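Local coordinates for protease 2A (Rhinovirus C, PDB 5X45), which is probably a cysteine protease of the chymotrypsin-like fold that cleaves the viral polyprotein, and carries a structural zinc ion, at residues T28-L33 with L37-T42; W78-E83 with Y87-Q92; G119-G124 with V129-L134. All coordinates share one frame; numbering follows the deposited sequence.

All three contacts are antiparallel hairpins, and no two of them use the same strands. Contact 3 is the core one. It lies in the six-stranded barrel, and its side chains are mostly apolar or well covered. Contact 1 is partly buried and belongs to the four-stranded sheet; one face is mainly polar, the other apolar. Contact 2 is a surface hairpin forming a two-stranded sheet of its own, with a salt bridge and hydrogen bonds on both ring nitrogens of His90. Contacts 1 and 3 each have a classic beta bulge. Leu37 of contact 1 packs on Met120 and Leu134 of contact 3. Contact 2 reaches contact 3 through a probable hydrogen bond between Gln92 and Thr122.

Contact 1 of 3, residues T28-L33 with L37-T42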
ATOM      1  N   THR A  28      15.268   9.497  -1.564  1.00 38.98           N
ATOM      2  CA  THR A  28      14.442   8.978  -0.479  1.00 34.74           C
ATOM      3  C   THR A  28      14.181  10.065   0.566  1.00 37.01           C
ATOM      4  O   THR A  28      15.119  10.722   1.023  1.00 43.39           O
ATOM      5  CB  THR A  28      15.101   7.754   0.189  1.00 33.54           C
ATOM      6  OG1 THR A  28      15.305   6.733  -0.793  1.00 39.15           O
ATOM      7  CG2 THR A  28      14.230   7.193   1.300  1.00 28.00           C
ATOM      8  N   ILE A  29      12.913  10.273   0.918  1.00 29.15           N
ATOM      9  CA  ILE A  29      12.561  11.264   1.931  1.00 32.20           C
ATOM     10  C   ILE A  29      11.874  10.603   3.136  1.00 29.45           C
ATOM     11  O   ILE A  29      11.658  11.241   4.162  1.00 31.02           O
ATOM     12  CB  ILE A  29      11.640  12.378   1.365  1.00 30.32           C
ATOM     13  CG1 ILE A  29      10.329  11.796   0.845  1.00 30.78           C
ATOM     14  CG2 ILE A  29      12.337  13.158   0.271  1.00 32.35           C
ATOM     15  CD1 ILE A  29       9.379  12.853   0.325  1.00 31.40           C
ATOM     16  N   LEU A  30      11.553   9.318   3.015  1.00 30.28           N
ATOM     17  CA  LEU A  30      10.984   8.563   4.130  1.00 25.82           C
ATOM     18  C   LEU A  30      11.220   7.081   3.925  1.00 29.09           C
ATOM     19  O   LEU A  30      10.944   6.544   2.854  1.00 28.10           O
ATOM     20  CB  LEU A  30       9.486   8.822   4.290  1.00 35.54           C
ATOM     21  CG  LEU A  30       8.831   8.297   5.580  1.00 32.24           C
ATOM     22  CD1 LEU A  30       7.681   9.211   5.975  1.00 39.15           C
ATOM     23  CD2 LEU A  30       8.329   6.858   5.462  1.00 24.05           C
ATOM     24  N   LEU A  31      11.719   6.418   4.963  1.00 25.27           N
ATOM     25  CA  LEU A  31      11.863   4.971   4.925  1.00 25.58           C
ATOM     26  C   LEU A  31      11.379   4.377   6.240  1.00 27.66           C
ATOM     27  O   LEU A  31      11.942   4.643   7.300  1.00 33.36           O
ATOM     28  CB  LEU A  31      13.312   4.554   4.648  1.00 25.99           C
ATOM     29  CG  LEU A  31      13.485   3.034   4.547  1.00 29.20           C
ATOM     30  CD1 LEU A  31      12.601   2.468   3.440  1.00 32.85           C
ATOM     31  CD2 LEU A  31      14.933   2.648   4.318  1.00 31.14           C
ATOM     32  N   ALA A  32      10.298   3.607   6.162  1.00 31.61           N
ATOM     33  CA  ALA A  32       9.687   3.005   7.342  1.00 37.83           C
ATOM     34  C   ALA A  32       9.390   1.520   7.127  1.00 25.06           C
ATOM     35  O   ALA A  32       8.376   1.167   6.534  1.00 33.59           O
ATOM     36  CB  ALA A  32       8.397   3.761   7.712  1.00 32.86           C
ATOM     37  N   LEU A  33      10.275   0.655   7.615  1.00 41.27           N
ATOM     38  CA  LEU A  33      10.104  -0.796   7.480  1.00 38.18           C
ATOM     39  C   LEU A  33       8.967  -1.340   8.343  1.00 30.37           C
ATOM     40  O   LEU A  33       8.421  -2.409   8.063  1.00 28.16           O
ATOM     41  CB  LEU A  33      11.421  -1.522   7.793  1.00 36.01           C
ATOM     42  CG  LEU A  33      12.518  -1.561   6.706  1.00 45.56           C
ATOM     43  CD1 LEU A  33      12.700  -0.301   5.869  1.00 42.00           C
ATOM     44  CD2 LEU A  33      13.855  -2.061   7.271  1.00 46.31           C
ATOM     45  N   LEU A  37       7.392   0.663   3.822  1.00 23.55           N
ATOM     46  CA  LEU A  37       7.125   1.825   2.980  1.00 25.62           C
ATOM     47  C   LEU A  37       8.366   2.640   2.712  1.00 29.66           C
ATOM     48  O   LEU A  37       9.125   2.960   3.628  1.00 32.64           O
ATOM     49  CB  LEU A  37       6.080   2.725   3.635  1.00 22.67           C
ATOM     50  CG  LEU A  37       5.676   3.959   2.835  1.00 27.71           C
ATOM     51  CD1 LEU A  37       4.881   3.567   1.581  1.00 27.01           C
ATOM     52  CD2 LEU A  37       4.884   4.913   3.708  1.00 22.84           C
ATOM     53  N   GLN A  38       8.567   2.983   1.449  1.00 28.31           N
ATOM     54  CA  GLN A  38       9.625   3.906   1.072  1.00 23.49           C
ATOM     55  C   GLN A  38       9.025   5.043   0.271  1.00 23.48           C
ATOM     56  O   GLN A  38       8.198   4.811  -0.606  1.00 23.29           O
ATOM     57  CB  GLN A  38      10.715   3.212   0.262  1.00 24.33           C
ATOM     58  CG  GLN A  38      11.702   4.204  -0.345  1.00 35.87           C
ATOM     59  CD  GLN A  38      12.947   3.560  -0.922  1.00 37.82           C
ATOM     60  OE1 GLN A  38      13.384   2.492  -0.481  1.00 36.93           O
ATOM     61  NE2 GLN A  38      13.508   4.193  -1.945  1.00 33.33           N
ATOM     62  N   VAL A  39       9.396   6.275   0.599  1.00 23.97           N
ATOM     63  CA  VAL A  39       8.902   7.401  -0.175  1.00 26.82           C
ATOM     64  C   VAL A  39      10.066   8.187  -0.766  1.00 34.37           C
ATOM     65  O   VAL A  39      11.003   8.557  -0.056  1.00 26.47           O
ATOM     66  CB  VAL A  39       8.033   8.346   0.657  1.00 28.78           C
ATOM     67  CG1 VAL A  39       7.399   9.396  -0.258  1.00 31.17           C
ATOM     68  CG2 VAL A  39       6.964   7.566   1.393  1.00 23.55           C
ATOM     69  N   ASP A  40       9.992   8.439  -2.071  1.00 40.23           N
ATOM     70  CA  ASP A  40      11.020   9.195  -2.774  1.00 39.78           C
ATOM     71  C   ASP A  40      10.429  10.472  -3.336  1.00 35.28           C
ATOM     72  O   ASP A  40       9.284  10.495  -3.772  1.00 38.83           O
ATOM     73  CB  ASP A  40      11.649   8.360  -3.898  1.00 50.12           C
ATOM     74  CG  ASP A  40      12.513   7.212  -3.369  1.00 72.08           C
ATOM     75  OD1 ASP A  40      12.272   6.744  -2.238  1.00 79.58           O
ATOM     76  OD2 ASP A  40      13.448   6.785  -4.081  1.00 80.09           O
ATOM     77  N   SER A  41      11.203  11.548  -3.299  1.00 38.06           N
ATOM     78  CA  SER A  41      10.802  12.772  -3.972  1.00 36.85           C
ATOM     79  C   SER A  41      10.982  12.600  -5.476  1.00 41.79           C
ATOM     80  O   SER A  41      11.753  11.749  -5.922  1.00 40.59           O
ATOM     81  CB  SER A  41      11.620  13.951  -3.479  1.00 35.38           C
ATOM     82  OG  SER A  41      12.972  13.760  -3.836  1.00 41.08           O
ATOM     83  N   THR A  42      10.260  13.387  -6.260  1.00 55.16           N
ATOM     84  CA  THR A  42      10.420  13.327  -7.704  1.00 58.98           C
ATOM     85  C   THR A  42      10.176  14.662  -8.394  1.00 57.23           C
ATOM     86  O   THR A  42       9.311  15.447  -8.006  1.00 59.61           O
ATOM     87  CB  THR A  42       9.507  12.242  -8.320  1.00 56.04           C
ATOM     88  OG1 THR A  42       9.760  12.158  -9.732  1.00 56.63           O
ATOM     89  CG2 THR A  42       8.032  12.564  -8.086  1.00 47.75           C
TER
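Ile29 and Leu30 both face Val39, which makes a classic beta bulge in the hairpin of strands 28-32 and 37-41. Val39 O accepts from two amides. Its bond from Ile29 N is 2.7 Å long and nearly straight at 168°; the one from Leu30 N is longer and more bent. Val39 N returns a bond to Leu30 O. Further on, Ala32 and Leu37 exchange two backbone bonds.

Polar side chains gather on the face of Thr28, Gln38 and Asp40. Gln38 runs out extended from a CG anti to its backbone N (chi1 170°), which brings NE2 beside the carboxylate of its own strand. Gln38 NE2 donates to Asp40 OD1 at 2.8 Å, on the syn side. Thr28 OG1 lies 3.4 Å from Asp40 OD1, but its bonded partner is Thr25 N. Gln38 NE2 also bonds to Asn23 O, and Asp40 OD2 to Thr25 OG1.

Apolar contacts are mostly on the other face. Leu30 CB meets Val39 CB at 3.9 Å. The Ile29 and Val39 side chains cross at a slant, and their CG1 atoms touch. Val39 also packs on Ala14 and Tyr16 of strand 14-18. On the polar face, Leu31 CD1 touches Gln38 CB at 3.8 Å.

Strand 28-32, an outermost strand of the four-stranded sheet, is thus held by backbone bonds and by apolar packing on Val39, while the polar network ties strand 37-41 to the loop before strand 28-32.

Contact 2 of 3, residues W78-E83 with Y87-Q92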
ATOM      1  N   TRP A  78      -1.790  -1.934  14.734  1.00 28.67           N
ATOM      2  CA  TRP A  78      -0.685  -2.784  14.339  1.00 28.31           C
ATOM      3  C   TRP A  78      -1.153  -4.188  14.039  1.00 28.62           C
ATOM      4  O   TRP A  78      -2.232  -4.590  14.466  1.00 30.77           O
ATOM      5  CB  TRP A  78       0.415  -2.793  15.416  1.00 29.68           C
ATOM      6  CG  TRP A  78      -0.013  -3.205  16.811  1.00 31.59           C
ATOM      7  CD1 TRP A  78      -0.411  -2.378  17.810  1.00 32.86           C
ATOM      8  CD2 TRP A  78      -0.050  -4.535  17.350  1.00 37.69           C
ATOM      9  NE1 TRP A  78      -0.712  -3.102  18.936  1.00 42.72           N
ATOM     10  CE2 TRP A  78      -0.492  -4.429  18.687  1.00 39.32           C
ATOM     11  CE3 TRP A  78       0.234  -5.804  16.831  1.00 33.07           C
ATOM     12  CZ2 TRP A  78      -0.654  -5.541  19.518  1.00 36.84           C
ATOM     13  CZ3 TRP A  78       0.072  -6.909  17.654  1.00 35.16           C
ATOM     14  CH2 TRP A  78      -0.371  -6.769  18.986  1.00 36.96           C
ATOM     15  N   TYR A  79      -0.324  -4.934  13.317  1.00 28.37           N
ATOM     16  CA  TYR A  79      -0.712  -6.233  12.794  1.00 29.02           C
ATOM     17  C   TYR A  79       0.502  -7.132  12.629  1.00 34.10           C
ATOM     18  O   TYR A  79       1.566  -6.665  12.212  1.00 30.55           O
ATOM     19  CB  TYR A  79      -1.413  -6.027  11.446  1.00 27.71           C
ATOM     20  CG  TYR A  79      -2.282  -7.147  10.933  1.00 34.73           C
ATOM     21  CD1 TYR A  79      -3.511  -7.428  11.519  1.00 41.04           C
ATOM     22  CD2 TYR A  79      -1.902  -7.886   9.815  1.00 39.54           C
ATOM     23  CE1 TYR A  79      -4.320  -8.445  11.031  1.00 43.18           C
ATOM     24  CE2 TYR A  79      -2.703  -8.897   9.314  1.00 35.56           C
ATOM     25  CZ  TYR A  79      -3.909  -9.172   9.927  1.00 51.96           C
ATOM     26  OH  TYR A  79      -4.708 -10.176   9.433  1.00 69.72           O
ATOM     27  N   GLU A  80       0.345  -8.416  12.951  1.00 35.61           N
ATOM     28  CA  GLU A  80       1.429  -9.391  12.798  1.00 40.14           C
ATOM     29  C   GLU A  80       1.493  -9.903  11.362  1.00 39.51           C
ATOM     30  O   GLU A  80       0.556 -10.542  10.879  1.00 39.34           O
ATOM     31  CB  GLU A  80       1.244 -10.567  13.758  1.00 38.73           C
ATOM     32  CG  GLU A  80       2.386 -11.579  13.767  1.00 51.01           C
ATOM     33  CD  GLU A  80       2.481 -12.354  15.083  1.00 67.11           C
ATOM     34  OE1 GLU A  80       2.492 -13.601  15.036  1.00 72.82           O
ATOM     35  OE2 GLU A  80       2.546 -11.728  16.163  1.00 73.84           O
ATOM     36  N   ILE A  81       2.597  -9.615  10.683  1.00 33.05           N
ATOM     37  CA  ILE A  81       2.824 -10.133   9.341  1.00 33.56           C
ATOM     38  C   ILE A  81       3.621 -11.424   9.429  1.00 36.61           C
ATOM     39  O   ILE A  81       4.681 -11.465  10.068  1.00 37.67           O
ATOM     40  CB  ILE A  81       3.586  -9.138   8.446  1.00 37.58           C
ATOM     41  CG1 ILE A  81       2.994  -7.727   8.547  1.00 39.83           C
ATOM     42  CG2 ILE A  81       3.608  -9.639   7.003  1.00 37.33           C
ATOM     43  CD1 ILE A  81       1.558  -7.624   8.113  1.00 28.47           C
ATOM     44  N   GLN A  82       3.128 -12.483   8.796  1.00 38.47           N
ATOM     45  CA  GLN A  82       3.841 -13.747   8.877  1.00 46.28           C
ATOM     46  C   GLN A  82       5.102 -13.713   8.023  1.00 43.88           C
ATOM     47  O   GLN A  82       5.204 -12.927   7.070  1.00 45.14           O
ATOM     48  CB  GLN A  82       2.936 -14.897   8.452  1.00 56.31           C
ATOM     49  CG  GLN A  82       1.729 -15.035   9.350  1.00 67.33           C
ATOM     50  CD  GLN A  82       2.114 -15.095  10.821  1.00 72.16           C
ATOM     51  OE1 GLN A  82       3.066 -15.784  11.206  1.00 75.03           O
ATOM     52  NE2 GLN A  82       1.392 -14.346  11.646  1.00 66.29           N
ATOM     53  N   GLU A  83       6.061 -14.560   8.390  1.00 51.99           N
ATOM     54  CA  GLU A  83       7.318 -14.696   7.664  1.00 49.56           C
ATOM     55  C   GLU A  83       7.083 -14.884   6.170  1.00 59.31           C
ATOM     56  O   GLU A  83       6.228 -15.669   5.759  1.00 64.82           O
ATOM     57  CB  GLU A  83       8.144 -15.849   8.220  1.00 58.08           C
ATOM     58  CG  GLU A  83       9.370 -16.164   7.385  1.00 73.34           C
ATOM     59  CD  GLU A  83      10.321 -17.118   8.071  1.00 85.20           C
ATOM     60  OE1 GLU A  83       9.851 -18.155   8.581  1.00 88.80           O
ATOM     61  OE2 GLU A  83      11.531 -16.811   8.118  1.00 88.63           O
ATOM     62  N   TYR A  87      11.087 -10.664   4.470  1.00 59.19           N
ATOM     63  CA  TYR A  87      11.048 -10.297   5.889  1.00 57.74           C
ATOM     64  C   TYR A  87      10.792 -11.510   6.757  1.00 59.88           C
ATOM     65  O   TYR A  87      10.026 -12.404   6.378  1.00 46.37           O
ATOM     66  CB  TYR A  87       9.945  -9.279   6.189  1.00 50.64           C
ATOM     67  CG  TYR A  87      10.169  -7.904   5.630  1.00 58.20           C
ATOM     68  CD1 TYR A  87      11.437  -7.330   5.607  1.00 53.97           C
ATOM     69  CD2 TYR A  87       9.101  -7.179   5.105  1.00 59.07           C
ATOM     70  CE1 TYR A  87      11.633  -6.070   5.078  1.00 56.75           C
ATOM     71  CE2 TYR A  87       9.283  -5.923   4.578  1.00 57.96           C
ATOM     72  CZ  TYR A  87      10.546  -5.371   4.563  1.00 62.00           C
ATOM     73  OH  TYR A  87      10.715  -4.115   4.032  1.00 67.07           O
ATOM     74  N   PRO A  88      11.410 -11.536   7.945  1.00 56.36           N
ATOM     75  CA  PRO A  88      10.972 -12.473   8.979  1.00 53.98           C
ATOM     76  C   PRO A  88       9.610 -12.045   9.522  1.00 52.51           C
ATOM     77  O   PRO A  88       9.126 -10.960   9.174  1.00 50.94           O
ATOM     78  CB  PRO A  88      12.058 -12.350  10.048  1.00 54.81           C
ATOM     79  CG  PRO A  88      12.567 -10.955   9.887  1.00 50.57           C
ATOM     80  CD  PRO A  88      12.527 -10.692   8.400  1.00 51.74           C
ATOM     81  N   LYS A  89       8.995 -12.894  10.336  1.00 45.70           N
ATOM     82  CA  LYS A  89       7.760 -12.544  11.024  1.00 54.93           C
ATOM     83  C   LYS A  89       7.993 -11.251  11.809  1.00 48.59           C
ATOM     84  O   LYS A  89       8.966 -11.151  12.559  1.00 42.76           O
ATOM     85  CB  LYS A  89       7.343 -13.688  11.953  1.00 55.96           C
ATOM     86  CG  LYS A  89       6.476 -13.298  13.141  1.00 58.08           C
ATOM     87  CD  LYS A  89       6.217 -14.513  14.027  1.00 61.66           C
ATOM     88  CE  LYS A  89       5.525 -14.131  15.326  1.00 66.11           C
ATOM     89  NZ  LYS A  89       4.697 -15.235  15.900  1.00 67.73           N
ATOM     90  N   HIS A  90       7.114 -10.264  11.629  1.00 39.18           N
ATOM     91  CA  HIS A  90       7.305  -8.944  12.241  1.00 36.77           C
ATOM     92  C   HIS A  90       5.996  -8.176  12.374  1.00 36.97           C
ATOM     93  O   HIS A  90       4.993  -8.530  11.754  1.00 35.15           O
ATOM     94  CB  HIS A  90       8.281  -8.108  11.422  1.00 36.44           C
ATOM     95  CG  HIS A  90       7.738  -7.699  10.090  1.00 36.08           C
ATOM     96  ND1 HIS A  90       7.574  -8.586   9.048  1.00 45.27           N
ATOM     97  CD2 HIS A  90       7.298  -6.500   9.639  1.00 34.48           C
ATOM     98  CE1 HIS A  90       7.060  -7.950   8.009  1.00 43.66           C
ATOM     99  NE2 HIS A  90       6.884  -6.685   8.339  1.00 36.75           N
ATOM    100  N   ILE A  91       6.019  -7.117  13.181  1.00 35.13           N
ATOM    101  CA  ILE A  91       4.856  -6.253  13.371  1.00 31.82           C
ATOM    102  C   ILE A  91       4.888  -5.076  12.397  1.00 31.98           C
ATOM    103  O   ILE A  91       5.930  -4.464  12.191  1.00 41.93           O
ATOM    104  CB  ILE A  91       4.776  -5.698  14.812  1.00 32.88           C
ATOM    105  CG1 ILE A  91       4.720  -6.830  15.849  1.00 34.57           C
ATOM    106  CG2 ILE A  91       3.587  -4.756  14.954  1.00 31.21           C
ATOM    107  CD1 ILE A  91       3.735  -7.920  15.553  1.00 34.82           C
ATOM    108  N   GLN A  92       3.739  -4.764  11.804  1.00 29.67           N
ATOM    109  CA  GLN A  92       3.593  -3.555  11.007  1.00 33.94           C
ATOM    110  C   GLN A  92       2.510  -2.658  11.610  1.00 26.52           C
ATOM    111  O   GLN A  92       1.682  -3.114  12.392  1.00 26.94           O
ATOM    112  CB  GLN A  92       3.280  -3.898   9.544  1.00 26.26           C
ATOM    113  CG  GLN A  92       4.519  -4.310   8.747  1.00 36.14           C
ATOM    114  CD  GLN A  92       4.288  -4.369   7.244  1.00 30.71           C
ATOM    115  OE1 GLN A  92       3.420  -3.682   6.703  1.00 32.34           O
ATOM    116  NE2 GLN A  92       5.088  -5.179   6.558  1.00 27.92           N
TER
HETATM  117  O   HOH W   1       6.989 -11.151   6.834  1.00 54.89           O
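Glu80 and Lys89 form a salt bridge across the hairpin, with Lys89 NZ 2.9 Å from Glu80 OE1. The ammonium group comes in from above the carboxylate plane, 48° out of it. Both chains are extended, and each has CG anti to its own backbone N; they cross at a slant and their ends meet. Lys89 is exposed and Glu80 partly so.

A second polar group is built round His90. His90 ND1 donates to Pro88 O at 2.8 Å. At the other ring nitrogen, Gln92 NE2 donates to His90 NE2 at 2.9 Å. This bond is close to both the imidazole plane and the amide plane. ND1 donates and NE2 accepts, which fixes the rotation of the ring and suggests that the proton is on ND1.

The backbones pair at Tyr79 with Gln92 and at Ile81 with His90, two bonds each. Ile81 N to His90 O is 2.8 Å. The two strands form a small antiparallel sheet apart from the barrel. It probably corresponds to the bII2-cII hairpin of enteroviral 2A proteases.

Packing surrounds these bonds. Ile81 and His90 lie side by side and point the same way. Ile81 CB sits over one face of the imidazole, off-centre, 4.1 Å from the centroid of the His90 ring. Ile81 CG1 meets Gln92 CG at 3.7 Å. Ile91 CG2 touches Trp78 CB at 3.8 Å, and Ile91 CD1 reaches Glu80 CA. Tyr87 points elsewhere: its OH bonds to Asp36, and its side chain packs on Ala19, His20 and Leu33.

Contact 3 of 3, residues G119-G124 with V129-L134; sequences GMITAG and VAFTDL
Thr122 packs against Thr132 in the hairpin of strands 116-124 and 129-133. These are neighbouring strands of the six-stranded antiparallel barrel, in keeping with the chymotrypsin-like fold of this family. Thr122 sits at a classic beta bulge, where it and Ala123 both face Ala130. Thr122 N bonds to Ala130 O at 2.9 Å. Ala123 N makes a weak bond to the same oxygen.

The Thr122 side chain can be followed outward. Thr122 CB points toward the other strand and meets the methyl of Thr132, CG2, at 3.4 Å. The two side chains cross at about a right angle. At CB the chain forks. Thr122 CG2 stands between the backbone N and the carbonyl carbon, which takes it to 3.5 Å from Ala130 O and also against Thr132 CG2. OG1 is anti to the backbone N (chi1 -170°). It touches Thr132 CG2, but its polar partners lie elsewhere. It probably hydrogen-bonds to Gln92 OE1 of the hairpin 78-81/90-93, and has a weak bond to Asp36 OD2. This buried hydroxyl joins the barrel to that hairpin and, weakly, to Asp36.

The CB of Ile121 points away from the other strand. Ile121 CG1 approaches the Phe131 ring obliquely, with Phe131 CE2 at 3.5 Å. Ile121 CD1 meets Val129 CG2 at 3.9 Å. Tyr60 stacks edge-to-face with the Phe131 ring, and Cys102 is touched by both Ile121 and Val129.

Toward the start of segment 119-124, Met120 and Thr132 exchange two backbone bonds. Gly119 CA lies near Leu134 CG. The Met120 side chain bends at its third torsion (chi3 -56°), and Met120 CE rests 3.9 Å from Leu134 CD2.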
ATOM      1  N   GLY A 119      -4.088   3.643   0.101  1.00 21.10           N
ATOM      2  CA  GLY A 119      -3.334   2.487   0.548  1.00 20.64           C
ATOM      3  C   GLY A 119      -2.681   1.634  -0.519  1.00 27.34           C
ATOM      4  O   GLY A 119      -2.913   1.815  -1.713  1.00 28.34           O
ATOM      5  N   MET A 120      -1.841   0.707  -0.069  1.00 25.77           N
ATOM      6  CA  MET A 120      -1.156  -0.247  -0.939  1.00 24.90           C
ATOM      7  C   MET A 120      -1.143  -1.611  -0.275  1.00 29.18           C
ATOM      8  O   MET A 120      -0.919  -1.710   0.932  1.00 24.95           O
ATOM      9  CB  MET A 120       0.286   0.175  -1.211  1.00 28.53           C
ATOM     10  CG  MET A 120       0.500   1.127  -2.362  1.00 43.37           C
ATOM     11  SD  MET A 120       2.279   1.353  -2.687  1.00 59.79           S
ATOM     12  CE  MET A 120       2.853   1.902  -1.077  1.00 51.51           C
ATOM     13  N   ILE A 121      -1.377  -2.664  -1.044  1.00 26.35           N
ATOM     14  CA  ILE A 121      -1.282  -4.007  -0.485  1.00 28.87           C
ATOM     15  C   ILE A 121       0.123  -4.231   0.057  1.00 28.62           C
ATOM     16  O   ILE A 121       1.107  -3.946  -0.624  1.00 27.58           O
ATOM     17  CB  ILE A 121      -1.590  -5.087  -1.515  1.00 30.09           C
ATOM     18  CG1 ILE A 121      -3.034  -4.959  -2.001  1.00 25.14           C
ATOM     19  CG2 ILE A 121      -1.291  -6.465  -0.920  1.00 26.90           C
ATOM     20  CD1 ILE A 121      -3.427  -6.013  -2.998  1.00 27.20           C
ATOM     21  N   THR A 122       0.212  -4.728   1.287  1.00 32.43           N
ATOM     22  CA  THR A 122       1.502  -4.952   1.922  1.00 31.57           C
ATOM     23  C   THR A 122       1.645  -6.394   2.402  1.00 33.57           C
ATOM     24  O   THR A 122       2.753  -6.893   2.603  1.00 49.37           O
ATOM     25  CB  THR A 122       1.691  -3.998   3.099  1.00 24.02           C
ATOM     26  OG1 THR A 122       3.040  -4.064   3.566  1.00 28.04           O
ATOM     27  CG2 THR A 122       0.725  -4.338   4.226  1.00 23.72           C
ATOM     28  N   ALA A 123       0.504  -7.050   2.573  1.00 34.77           N
ATOM     29  CA  ALA A 123       0.430  -8.429   3.025  1.00 33.26           C
ATOM     30  C   ALA A 123      -1.009  -8.907   2.890  1.00 37.02           C
ATOM     31  O   ALA A 123      -1.921  -8.099   2.741  1.00 46.84           O
ATOM     32  CB  ALA A 123       0.899  -8.552   4.461  1.00 29.26           C
ATOM     33  N   GLY A 124      -1.206 -10.217   2.916  1.00 38.92           N
ATOM     34  CA  GLY A 124      -2.540 -10.792   2.902  1.00 44.72           C
ATOM     35  C   GLY A 124      -2.487 -12.308   2.902  1.00 55.04           C
ATOM     36  O   GLY A 124      -1.442 -12.894   2.637  1.00 61.53           O
ATOM     37  N   VAL A 129      -6.849  -9.293   2.967  1.00 37.21           N
ATOM     38  CA  VAL A 129      -5.844  -8.477   2.322  1.00 34.38           C
ATOM     39  C   VAL A 129      -5.561  -7.313   3.265  1.00 28.89           C
ATOM     40  O   VAL A 129      -6.486  -6.728   3.839  1.00 28.24           O
ATOM     41  CB  VAL A 129      -6.305  -8.010   0.928  1.00 36.70           C
ATOM     42  CG1 VAL A 129      -7.686  -7.382   1.017  1.00 33.54           C
ATOM     43  CG2 VAL A 129      -5.277  -7.047   0.305  1.00 31.36           C
ATOM     44  N   ALA A 130      -4.281  -7.009   3.447  1.00 26.46           N
ATOM     45  CA  ALA A 130      -3.838  -5.944   4.340  1.00 24.92           C
ATOM     46  C   ALA A 130      -3.196  -4.821   3.546  1.00 27.22           C
ATOM     47  O   ALA A 130      -2.310  -5.049   2.719  1.00 27.28           O
ATOM     48  CB  ALA A 130      -2.853  -6.483   5.365  1.00 25.56           C
ATOM     49  N   PHE A 131      -3.637  -3.602   3.809  1.00 22.41           N
ATOM     50  CA  PHE A 131      -3.081  -2.449   3.130  1.00 29.05           C
ATOM     51  C   PHE A 131      -2.351  -1.577   4.144  1.00 28.06           C
ATOM     52  O   PHE A 131      -2.817  -1.434   5.279  1.00 21.35           O
ATOM     53  CB  PHE A 131      -4.184  -1.628   2.442  1.00 21.13           C
ATOM     54  CG  PHE A 131      -5.130  -2.440   1.591  1.00 23.35           C
ATOM     55  CD1 PHE A 131      -6.254  -3.043   2.153  1.00 22.74           C
ATOM     56  CD2 PHE A 131      -4.915  -2.574   0.220  1.00 22.07           C
ATOM     57  CE1 PHE A 131      -7.137  -3.776   1.365  1.00 31.83           C
ATOM     58  CE2 PHE A 131      -5.794  -3.303  -0.572  1.00 25.18           C
ATOM     59  CZ  PHE A 131      -6.911  -3.909   0.003  1.00 24.10           C
ATOM     60  N   THR A 132      -1.216  -1.000   3.756  1.00 24.28           N
ATOM     61  CA  THR A 132      -0.691   0.110   4.537  1.00 33.99           C
ATOM     62  C   THR A 132      -1.491   1.351   4.177  1.00 26.96           C
ATOM     63  O   THR A 132      -1.687   1.665   3.008  1.00 26.97           O
ATOM     64  CB  THR A 132       0.809   0.391   4.319  1.00 29.13           C
ATOM     65  OG1 THR A 132       1.024   0.924   3.010  1.00 60.06           O
ATOM     66  CG2 THR A 132       1.593  -0.847   4.473  1.00 22.27           C
ATOM     67  N   ASP A 133      -1.971   2.028   5.204  1.00 23.01           N
ATOM     68  CA  ASP A 133      -2.661   3.284   5.049  1.00 29.31           C
ATOM     69  C   ASP A 133      -1.600   4.349   4.773  1.00 32.81           C
ATOM     70  O   ASP A 133      -0.698   4.557   5.586  1.00 38.74           O
ATOM     71  CB  ASP A 133      -3.471   3.595   6.317  1.00 22.61           C
ATOM     72  CG  ASP A 133      -4.399   4.799   6.159  1.00 42.58           C
ATOM     73  OD1 ASP A 133      -4.202   5.625   5.233  1.00 31.20           O
ATOM     74  OD2 ASP A 133      -5.343   4.907   6.975  1.00 48.78           O
ATOM     75  N   LEU A 134      -1.704   5.012   3.625  1.00 26.66           N
ATOM     76  CA  LEU A 134      -0.697   5.979   3.200  1.00 27.18           C
ATOM     77  C   LEU A 134      -0.929   7.350   3.824  1.00 28.35           C
ATOM     78  O   LEU A 134      -0.022   8.182   3.859  1.00 41.85           O
ATOM     79  CB  LEU A 134      -0.687   6.115   1.679  1.00 29.62           C
ATOM     80  CG  LEU A 134      -0.315   4.838   0.941  1.00 32.13           C
ATOM     81  CD1 LEU A 134      -0.465   5.066  -0.547  1.00 33.85           C
ATOM     82  CD2 LEU A 134       1.082   4.365   1.302  1.00 30.01           C
TER